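Local coordinates for ABC transporter substrate binding protein (Ribose) (Agrobacterium vitis S4, PDB 4WT7) that probably binds sugars or sugar alcohols in the periplasm for uptake by an ABC transporter, and here holds d-allitol, at residues E26-S38 / Q281-K293. Numbering follows the deposited sequence.
Sequences EALSLKGKRIGIS and QAIQNVALLLSGK
L28 and L30 sit astride A287, one leucine on each side of the hollow left by its small methyl. On one side L30 reaches in with CD2, 3.7 Å from A287 CB, while its other branch, CD1, meets I283 CG2 at 3.8 Å; the L30 and I283 side chains cross at about a right angle. On the other side L28 drops its fork into the notch between Q284, A287 and L288. With CG beside its own backbone N (chi1 -65°), L28 brings CD2 against L288 CD2 at 3.6 Å and CD1 against L288 CG and Q284 OE1. The polar partner of the Q284 amide lies outside, NE2 hydrogen-bonding to OE2 of E57 on helix 45-60. Between the two leucines the backbone of S29 passes over the A287 methyl, and a water bridges the carbonyls, donating to S29 O (2.9 Å) and A287 O (3.0 Å).

This is the lead-in to the first strand of a periplasmic binding protein lobe, a parallel sheet with helices on its faces: after a type II turn, L30 to K33, the chain enters strand 34-39, and helix 275-290 covers it. S29 OG, accepting from K31 N in an ST turn, overlaps the start of this bend. Past the turn, I35 points at the helix; it and V286 slide past each other in opposite directions, I35 CD1 lying 4.0 Å from V286 CG1. V286 also rests on A91 and V93 of the neighbouring strand. At the helix end, the bent aliphatic chain of K33 runs antiparallel to L290, CG 4.1 Å from L290 CD1. There G292 closes the helix in a Schellman motif, and L288 O takes S291 OG and K293 N from opposite faces of its plane.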
loop_
_atom_site.group_PDB
_atom_site.type_symbol
_atom_site.label_atom_id
_atom_site.label_comp_id
_atom_site.label_asym_id
_atom_site.label_seq_id
_atom_site.Cartn_x
_atom_site.Cartn_y
_atom_site.Cartn_z
ATOM N N GLU A 26 26.788 18.261 -7.542
ATOM C CA GLU A 26 26.973 17.518 -8.790
ATOM C C GLU A 26 25.856 16.501 -9.060
ATOM O O GLU A 26 25.118 16.106 -8.149
ATOM C CB GLU A 26 28.305 16.777 -8.782
ATOM C CG GLU A 26 29.493 17.664 -8.514
ATOM C CD GLU A 26 30.802 16.937 -8.737
ATOM O OE1 GLU A 26 30.821 15.696 -8.523
ATOM O OE2 GLU A 26 31.795 17.600 -9.128
ATOM N N ALA A 27 25.748 16.077 -10.320
ATOM C CA ALA A 27 24.731 15.109 -10.728
ATOM C C ALA A 27 24.808 13.850 -9.849
ATOM O O ALA A 27 25.896 13.410 -9.450
ATOM C CB ALA A 27 24.911 14.750 -12.203
ATOM N N LEU A 28 23.665 13.252 -9.548
ATOM C CA LEU A 28 23.688 12.054 -8.729
ATOM C C LEU A 28 24.240 10.841 -9.502
ATOM O O LEU A 28 24.109 10.734 -10.736
ATOM C CB LEU A 28 22.286 11.763 -8.191
ATOM C CG LEU A 28 21.724 12.802 -7.221
ATOM C CD1 LEU A 28 20.251 12.519 -6.927
ATOM C CD2 LEU A 28 22.544 12.817 -5.921
ATOM N N SER A 29 24.856 9.940 -8.750
ATOM C CA SER A 29 25.505 8.744 -9.280
ATOM C C SER A 29 25.531 7.684 -8.188
ATOM O O SER A 29 25.475 8.002 -6.996
ATOM C CB SER A 29 26.940 9.058 -9.725
ATOM O OG SER A 29 27.586 7.945 -10.345
ATOM N N LEU A 30 25.582 6.423 -8.605
ATOM C CA LEU A 30 25.809 5.322 -7.686
ATOM C C LEU A 30 26.927 4.444 -8.207
ATOM O O LEU A 30 27.068 3.284 -7.805
ATOM C CB LEU A 30 24.527 4.511 -7.487
ATOM C CG LEU A 30 23.407 5.230 -6.707
ATOM C CD1 LEU A 30 22.201 4.318 -6.574
ATOM C CD2 LEU A 30 23.839 5.681 -5.345
ATOM N N LYS A 31 27.750 5.014 -9.088
ATOM C CA LYS A 31 28.830 4.254 -9.703
ATOM C C LYS A 31 29.691 3.706 -8.566
ATOM O O LYS A 31 29.916 4.394 -7.570
ATOM C CB LYS A 31 29.626 5.144 -10.670
ATOM C CG LYS A 31 30.822 4.463 -11.304
ATOM C CD LYS A 31 31.541 5.387 -12.302
ATOM C CE LYS A 31 32.863 4.761 -12.853
ATOM N NZ LYS A 31 32.675 3.545 -13.729
ATOM N N GLY A 32 30.110 2.453 -8.667
ATOM C CA GLY A 32 30.907 1.835 -7.627
ATOM C C GLY A 32 30.188 1.496 -6.332
ATOM O O GLY A 32 30.820 1.005 -5.420
ATOM N N LYS A 33 28.879 1.732 -6.233
ATOM C CA LYS A 33 28.146 1.404 -5.005
ATOM C C LYS A 33 27.347 0.130 -5.188
ATOM O O LYS A 33 26.905 -0.199 -6.291
ATOM C CB LYS A 33 27.165 2.522 -4.613
ATOM C CG LYS A 33 27.791 3.889 -4.538
ATOM C CD LYS A 33 28.863 3.965 -3.434
ATOM C CE LYS A 33 29.541 5.323 -3.433
ATOM N NZ LYS A 33 30.437 5.412 -2.261
ATOM N N ARG A 34 27.159 -0.586 -4.098
ATOM C CA ARG A 34 26.260 -1.740 -4.092
ATOM C C ARG A 34 25.056 -1.384 -3.225
ATOM O O ARG A 34 25.215 -0.976 -2.059
ATOM C CB ARG A 34 26.990 -2.971 -3.538
ATOM C CG ARG A 34 27.952 -3.616 -4.536
ATOM C CD ARG A 34 29.115 -4.378 -3.892
ATOM N NE ARG A 34 28.692 -5.317 -2.838
ATOM C CZ ARG A 34 28.815 -5.107 -1.521
ATOM N NH1 ARG A 34 28.395 -6.024 -0.666
ATOM N NH2 ARG A 34 29.367 -4.009 -1.039
ATOM N N ILE A 35 23.853 -1.532 -3.785
ATOM C CA ILE A 35 22.625 -1.210 -3.060
ATOM C C ILE A 35 21.750 -2.451 -2.848
ATOM O O ILE A 35 21.325 -3.084 -3.825
ATOM C CB ILE A 35 21.785 -0.127 -3.820
ATOM C CG1 ILE A 35 22.636 1.103 -4.138
ATOM C CG2 ILE A 35 20.549 0.253 -3.011
ATOM C CD1 ILE A 35 23.504 1.594 -3.001
ATOM N N GLY A 36 21.514 -2.805 -1.583
ATOM C CA GLY A 36 20.643 -3.909 -1.222
ATOM C C GLY A 36 19.201 -3.471 -1.435
ATOM O O GLY A 36 18.800 -2.427 -0.933
ATOM N N ILE A 37 18.417 -4.255 -2.175
ATOM C CA ILE A 37 17.005 -3.912 -2.358
ATOM C C ILE A 37 16.142 -5.067 -1.924
ATOM O O ILE A 37 16.125 -6.088 -2.587
ATOM C CB ILE A 37 16.699 -3.608 -3.842
ATOM C CG1 ILE A 37 17.497 -2.397 -4.315
ATOM C CG2 ILE A 37 15.188 -3.341 -4.073
ATOM C CD1 ILE A 37 17.479 -2.271 -5.783
ATOM N N SER A 38 15.429 -4.902 -0.819
ATOM C CA SER A 38 14.651 -5.982 -0.191
ATOM C C SER A 38 13.170 -5.640 -0.149
ATOM O O SER A 38 12.798 -4.600 0.381
ATOM C CB SER A 38 15.135 -6.225 1.250
ATOM O OG SER A 38 14.315 -7.158 1.962
ATOM N N GLN A 281 12.173 7.482 -6.213
ATOM C CA GLN A 281 12.505 8.421 -5.166
ATOM C C GLN A 281 13.431 7.813 -4.132
ATOM O O GLN A 281 14.436 8.434 -3.726
ATOM C CB GLN A 281 11.259 8.910 -4.467
ATOM C CG GLN A 281 11.527 10.218 -3.776
ATOM C CD GLN A 281 10.384 10.638 -2.909
ATOM O OE1 GLN A 281 9.791 11.700 -3.126
ATOM N NE2 GLN A 281 10.066 9.819 -1.897
ATOM N N ALA A 282 13.100 6.599 -3.695
ATOM C CA ALA A 282 13.921 5.947 -2.671
ATOM C C ALA A 282 15.386 5.919 -3.138
ATOM O O ALA A 282 16.276 6.321 -2.403
ATOM C CB ALA A 282 13.422 4.537 -2.369
ATOM N N ILE A 283 15.617 5.463 -4.373
ATOM C CA ILE A 283 16.973 5.360 -4.900
ATOM C C ILE A 283 17.624 6.737 -5.140
ATOM O O ILE A 283 18.828 6.927 -4.888
ATOM C CB ILE A 283 17.026 4.522 -6.177
ATOM C CG1 ILE A 283 16.376 3.160 -5.944
ATOM C CG2 ILE A 283 18.447 4.289 -6.565
ATOM C CD1 ILE A 283 16.849 2.463 -4.653
ATOM N N GLN A 284 16.844 7.692 -5.622
ATOM C CA GLN A 284 17.315 9.063 -5.699
ATOM C C GLN A 284 17.817 9.463 -4.314
ATOM O O GLN A 284 18.897 10.045 -4.187
ATOM C CB GLN A 284 16.214 10.038 -6.167
ATOM C CG GLN A 284 15.947 10.042 -7.697
ATOM C CD GLN A 284 17.052 10.749 -8.514
ATOM O OE1 GLN A 284 17.322 11.942 -8.325
ATOM N NE2 GLN A 284 17.686 10.009 -9.424
ATOM N N ASN A 285 17.032 9.141 -3.274
ATOM C CA ASN A 285 17.389 9.567 -1.933
ATOM C C ASN A 285 18.613 8.819 -1.396
ATOM O O ASN A 285 19.402 9.379 -0.633
ATOM C CB ASN A 285 16.182 9.505 -0.979
ATOM C CG ASN A 285 15.211 10.648 -1.215
ATOM O OD1 ASN A 285 15.466 11.532 -2.036
ATOM N ND2 ASN A 285 14.091 10.637 -0.515
ATOM N N VAL A 286 18.795 7.567 -1.808
ATOM C CA VAL A 286 20.020 6.871 -1.463
ATOM C C VAL A 286 21.261 7.592 -2.037
ATOM O O VAL A 286 22.246 7.823 -1.321
ATOM C CB VAL A 286 20.020 5.432 -1.942
ATOM C CG1 VAL A 286 21.422 4.847 -1.804
ATOM C CG2 VAL A 286 18.977 4.603 -1.173
ATOM N N ALA A 287 21.225 7.914 -3.324
ATOM C CA ALA A 287 22.310 8.657 -3.954
ATOM C C ALA A 287 22.567 9.982 -3.225
ATOM O O ALA A 287 23.685 10.243 -2.794
ATOM C CB ALA A 287 21.988 8.911 -5.418
ATOM N N LEU A 288 21.533 10.800 -3.060
ATOM C CA LEU A 288 21.662 12.012 -2.239
ATOM C C LEU A 288 22.337 11.748 -0.872
ATOM O O LEU A 288 23.265 12.464 -0.480
ATOM C CB LEU A 288 20.300 12.660 -1.996
ATOM C CG LEU A 288 19.627 13.343 -3.184
ATOM C CD1 LEU A 288 18.179 13.721 -2.816
ATOM C CD2 LEU A 288 20.451 14.581 -3.574
ATOM N N LEU A 289 21.872 10.746 -0.138
ATOM C CA LEU A 289 22.518 10.415 1.134
ATOM C C LEU A 289 24.006 10.100 0.972
ATOM O O LEU A 289 24.847 10.637 1.693
ATOM C CB LEU A 289 21.829 9.254 1.824
ATOM C CG LEU A 289 22.534 8.853 3.121
ATOM C CD1 LEU A 289 22.285 9.880 4.196
ATOM C CD2 LEU A 289 22.093 7.511 3.583
ATOM N N LEU A 290 24.352 9.224 0.042
ATOM C CA LEU A 290 25.752 8.836 -0.084
ATOM C C LEU A 290 26.624 10.003 -0.577
ATOM O O LEU A 290 27.809 10.045 -0.292
ATOM C CB LEU A 290 25.923 7.606 -0.978
ATOM C CG LEU A 290 25.163 6.359 -0.513
ATOM C CD1 LEU A 290 25.437 5.176 -1.442
ATOM C CD2 LEU A 290 25.490 6.013 0.915
ATOM N N SER A 291 26.039 10.948 -1.305
ATOM C CA SER A 291 26.797 12.123 -1.725
ATOM C C SER A 291 27.024 13.119 -0.577
ATOM O O SER A 291 27.685 14.130 -0.782
ATOM C CB SER A 291 26.109 12.845 -2.871
ATOM O OG SER A 291 25.104 13.692 -2.366
ATOM N N GLY A 292 26.452 12.854 0.603
ATOM C CA GLY A 292 26.694 13.683 1.793
ATOM C C GLY A 292 25.483 14.437 2.351
ATOM O O GLY A 292 25.518 14.996 3.460
ATOM N N LYS A 293 24.394 14.481 1.597
ATOM C CA LYS A 293 23.247 15.292 2.030
ATOM C C LYS A 293 22.474 14.582 3.119
ATOM O O LYS A 293 22.489 13.360 3.200
ATOM C CB LYS A 293 22.325 15.597 0.850
ATOM C CG LYS A 293 23.043 16.164 -0.349
ATOM C CD LYS A 293 23.574 17.572 -0.066
ATOM C CE LYS A 293 24.397 18.114 -1.224
ATOM N NZ LYS A 293 25.846 18.172 -0.871
HETATM O O HOH W 1 25.907 9.484 -4.592
#